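Local coordinates for FMN-dependent NADH:quinone oxidoreductase 1 (Bacillus anthracis, PDB 4M0C), which probably uses FMN and NADH to reduce electrophilic quinones and to cleave the azo bond of aromatic azo compounds to amines, at residues 9-14 with 44-49. Sequence-based numbering, arbitrary orientation.
With FMN (flavin mononucleotide), chain C.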
loop_
_atom_site.group_PDB
_atom_site.type_symbol
_atom_site.label_atom_id
_atom_site.label_comp_id
_atom_site.label_asym_id
_atom_site.label_seq_id
_atom_site.Cartn_x
_atom_site.Cartn_y
_atom_site.Cartn_z
ATOM N N ILE A 9 -18.079 -7.686 3.663
ATOM C CA ILE A 9 -17.702 -6.298 3.863
ATOM C C ILE A 9 -16.249 -6.241 4.334
ATOM O O ILE A 9 -15.876 -6.835 5.344
ATOM C CB ILE A 9 -18.638 -5.620 4.874
ATOM C CG1 ILE A 9 -20.098 -5.677 4.355
ATOM C CG2 ILE A 9 -18.223 -4.181 5.103
ATOM C CD1 ILE A 9 -21.117 -5.496 5.453
ATOM N N ILE A 10 -15.418 -5.550 3.571
ATOM C CA ILE A 10 -14.014 -5.431 3.900
ATOM C C ILE A 10 -13.808 -3.990 4.370
ATOM O O ILE A 10 -13.656 -3.064 3.568
ATOM C CB ILE A 10 -13.142 -5.760 2.675
ATOM C CG1 ILE A 10 -13.362 -7.215 2.238
ATOM C CG2 ILE A 10 -11.674 -5.472 2.945
ATOM C CD1 ILE A 10 -13.052 -7.462 0.753
ATOM N N ASN A 11 -13.827 -3.809 5.686
ATOM C CA ASN A 11 -13.737 -2.483 6.269
ATOM C C ASN A 11 -12.281 -2.090 6.505
ATOM O O ASN A 11 -11.649 -2.543 7.470
ATOM C CB ASN A 11 -14.547 -2.451 7.579
ATOM C CG ASN A 11 -14.514 -1.100 8.261
ATOM O OD1 ASN A 11 -13.917 -0.144 7.748
ATOM N ND2 ASN A 11 -15.154 -1.010 9.430
ATOM N N ALA A 12 -11.755 -1.227 5.644
ATOM C CA ALA A 12 -10.353 -0.802 5.745
ATOM C C ALA A 12 -10.181 0.545 6.449
ATOM O O ALA A 12 -9.183 1.249 6.221
ATOM C CB ALA A 12 -9.708 -0.750 4.365
ATOM N N HIS A 13 -11.131 0.920 7.304
ATOM C CA HIS A 13 -11.000 2.199 7.992
ATOM C C HIS A 13 -10.435 1.998 9.389
ATOM O O HIS A 13 -10.963 1.191 10.169
ATOM C CB HIS A 13 -12.329 2.954 8.072
ATOM C CG HIS A 13 -12.165 4.416 8.354
ATOM N ND1 HIS A 13 -11.664 4.895 9.550
ATOM C CD2 HIS A 13 -12.416 5.507 7.590
ATOM C CE1 HIS A 13 -11.622 6.216 9.512
ATOM N NE2 HIS A 13 -12.082 6.614 8.337
ATOM N N PRO A 14 -9.353 2.732 9.704
ATOM C CA PRO A 14 -8.666 2.634 11.000
ATOM C C PRO A 14 -9.592 2.862 12.196
ATOM O O PRO A 14 -9.369 2.259 13.250
ATOM C CB PRO A 14 -7.617 3.744 10.921
ATOM C CG PRO A 14 -7.295 3.837 9.470
ATOM C CD PRO A 14 -8.626 3.605 8.761
ATOM N N ILE A 44 -24.380 -12.000 5.372
ATOM C CA ILE A 44 -23.436 -10.895 5.312
ATOM C C ILE A 44 -22.318 -11.098 6.337
ATOM O O ILE A 44 -22.593 -11.269 7.526
ATOM C CB ILE A 44 -24.139 -9.549 5.594
ATOM C CG1 ILE A 44 -25.211 -9.269 4.539
ATOM C CG2 ILE A 44 -23.130 -8.418 5.628
ATOM C CD1 ILE A 44 -25.960 -7.968 4.772
ATOM N N GLU A 45 -21.065 -11.095 5.878
ATOM C CA GLU A 45 -19.919 -11.155 6.787
ATOM C C GLU A 45 -19.101 -9.876 6.696
ATOM O O GLU A 45 -19.107 -9.179 5.667
ATOM C CB GLU A 45 -19.026 -12.393 6.524
ATOM C CG GLU A 45 -19.725 -13.733 6.803
ATOM C CD GLU A 45 -18.797 -14.944 6.703
ATOM O OE1 GLU A 45 -17.555 -14.767 6.697
ATOM O OE2 GLU A 45 -19.319 -16.081 6.630
ATOM N N GLN A 46 -18.382 -9.562 7.768
ATOM C CA GLN A 46 -17.578 -8.344 7.780
ATOM C C GLN A 46 -16.227 -8.619 8.406
ATOM O O GLN A 46 -16.140 -9.304 9.426
ATOM C CB GLN A 46 -18.315 -7.217 8.529
ATOM C CG GLN A 46 -17.479 -5.937 8.734
ATOM C CD GLN A 46 -18.351 -4.711 9.015
ATOM O OE1 GLN A 46 -19.545 -4.708 8.699
ATOM N NE2 GLN A 46 -17.753 -3.661 9.613
ATOM N N ILE A 47 -15.164 -8.125 7.777
ATOM C CA ILE A 47 -13.855 -8.169 8.407
ATOM C C ILE A 47 -13.349 -6.742 8.598
ATOM O O ILE A 47 -13.291 -5.948 7.646
ATOM C CB ILE A 47 -12.834 -9.046 7.619
ATOM C CG1 ILE A 47 -11.530 -9.239 8.408
ATOM C CG2 ILE A 47 -12.539 -8.474 6.225
ATOM C CD1 ILE A 47 -10.468 -10.057 7.603
ATOM N N ASN A 48 -13.007 -6.411 9.840
ATOM C CA ASN A 48 -12.493 -5.085 10.145
ATOM C C ASN A 48 -10.970 -5.104 10.129
ATOM O O ASN A 48 -10.348 -5.582 11.077
ATOM C CB ASN A 48 -13.024 -4.619 11.505
ATOM C CG ASN A 48 -14.536 -4.453 11.511
ATOM O OD1 ASN A 48 -15.111 -3.913 10.565
ATOM N ND2 ASN A 48 -15.191 -4.952 12.565
ATOM N N LEU A 49 -10.376 -4.571 9.064
ATOM C CA LEU A 49 -8.932 -4.695 8.856
ATOM C C LEU A 49 -8.078 -4.076 9.980
ATOM O O LEU A 49 -6.916 -4.470 10.166
ATOM C CB LEU A 49 -8.533 -4.131 7.495
ATOM C CG LEU A 49 -9.123 -4.783 6.241
ATOM C CD1 LEU A 49 -8.348 -4.331 5.023
ATOM C CD2 LEU A 49 -9.139 -6.323 6.351
HETATM N N1 FMN C . -7.429 13.350 0.940
HETATM C C2 FMN C . -7.131 13.255 -0.406
HETATM O O2 FMN C . -7.963 13.646 -1.235
HETATM N N3 FMN C . -5.910 12.725 -0.821
HETATM C C4 FMN C . -4.992 12.284 0.116
HETATM O O4 FMN C . -3.913 11.803 -0.248
HETATM C C4A FMN C . -5.291 12.387 1.477
HETATM N N5 FMN C . -4.386 11.970 2.439
HETATM C C5A FMN C . -4.706 12.069 3.785
HETATM C C6 FMN C . -3.803 11.633 4.752
HETATM C C7 FMN C . -4.124 11.730 6.103
HETATM C C7M FMN C . -3.127 11.253 7.126
HETATM C C8 FMN C . -5.349 12.257 6.505
HETATM C C8M FMN C . -5.685 12.363 7.969
HETATM C C9 FMN C . -6.253 12.698 5.541
HETATM C C9A FMN C . -5.936 12.596 4.178
HETATM N N10 FMN C . -6.830 13.028 3.210
HETATM C C10 FMN C . -6.513 12.922 1.878
HETATM C "C1'" FMN C . -8.172 13.594 3.585
HETATM C "C2'" FMN C . -9.150 12.442 3.837
HETATM O "O2'" FMN C . -9.254 11.580 2.711
HETATM C "C3'" FMN C . -10.515 13.022 4.149
HETATM O "O3'" FMN C . -10.435 13.664 5.406
HETATM C "C4'" FMN C . -11.573 11.934 4.192
HETATM O "O4'" FMN C . -12.833 12.531 4.432
HETATM C "C5'" FMN C . -11.304 10.929 5.307
HETATM O "O5'" FMN C . -12.317 9.946 5.271
HETATM P P FMN C . -13.083 9.513 6.617
HETATM O O1P FMN C . -13.878 10.711 7.060
HETATM O O2P FMN C . -14.006 8.342 6.322
HETATM O O3P FMN C . -12.062 9.152 7.671
#
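With CG trans to the backbone nitrogen (chi1 -180°), N11 holds its amide over the face of the sheet that it shares with N48, whose own CG lies beside the backbone N (chi1 -64°) and swings OD1 back across to it. N11 ND2 gives N48 OD1 a bent hydrogen bond of 3.1 Å, arriving from above the carbonyl plane, with the two amides almost perpendicular. The same oxygen takes a straighter bond from Q46 NE2 at 2.8 Å, this one on an in-plane lone pair, so two donors grip N48 OD1. Asparagine suits position 11 because both ends of its amide are used: ND2 also donates to V16 O, while OD1 receives H13 N in an Asx turn that bends the chain as the strand ends. Just beyond, H13 NE2 reaches FMN O3P at 2.6 Å, a nearly linear bond to the phosphate.

Between the two backbones runs regular parallel pairing: I9 N donates to E45 O, I47 N to I9 O, N11 N to I47 O, and L49 N to N11 O at 2.9 Å. On the N11 side lies I9, a beta-branched residue that suits a strand; its CD1 meets I44 CG2 at 3.6 Å and its CG2 lies against the carboxamide end of extended Q46. On the other face L49 CD1 rests against I10 CG2 and A12 CB (3.9 Å), the small methyl of A12 letting the leucine branch lie close.

Strands 5-11 and 42-48 are joined through helix 22-37 as a beta-alpha-beta unit of the flavodoxin-like fold. F27 of that helix packs on I9 and Q46, Y116 of helix 111-120 covers I10, I47 and L49 on the opposite face, and strand 97-103 continues the sheet beyond strand 5-11.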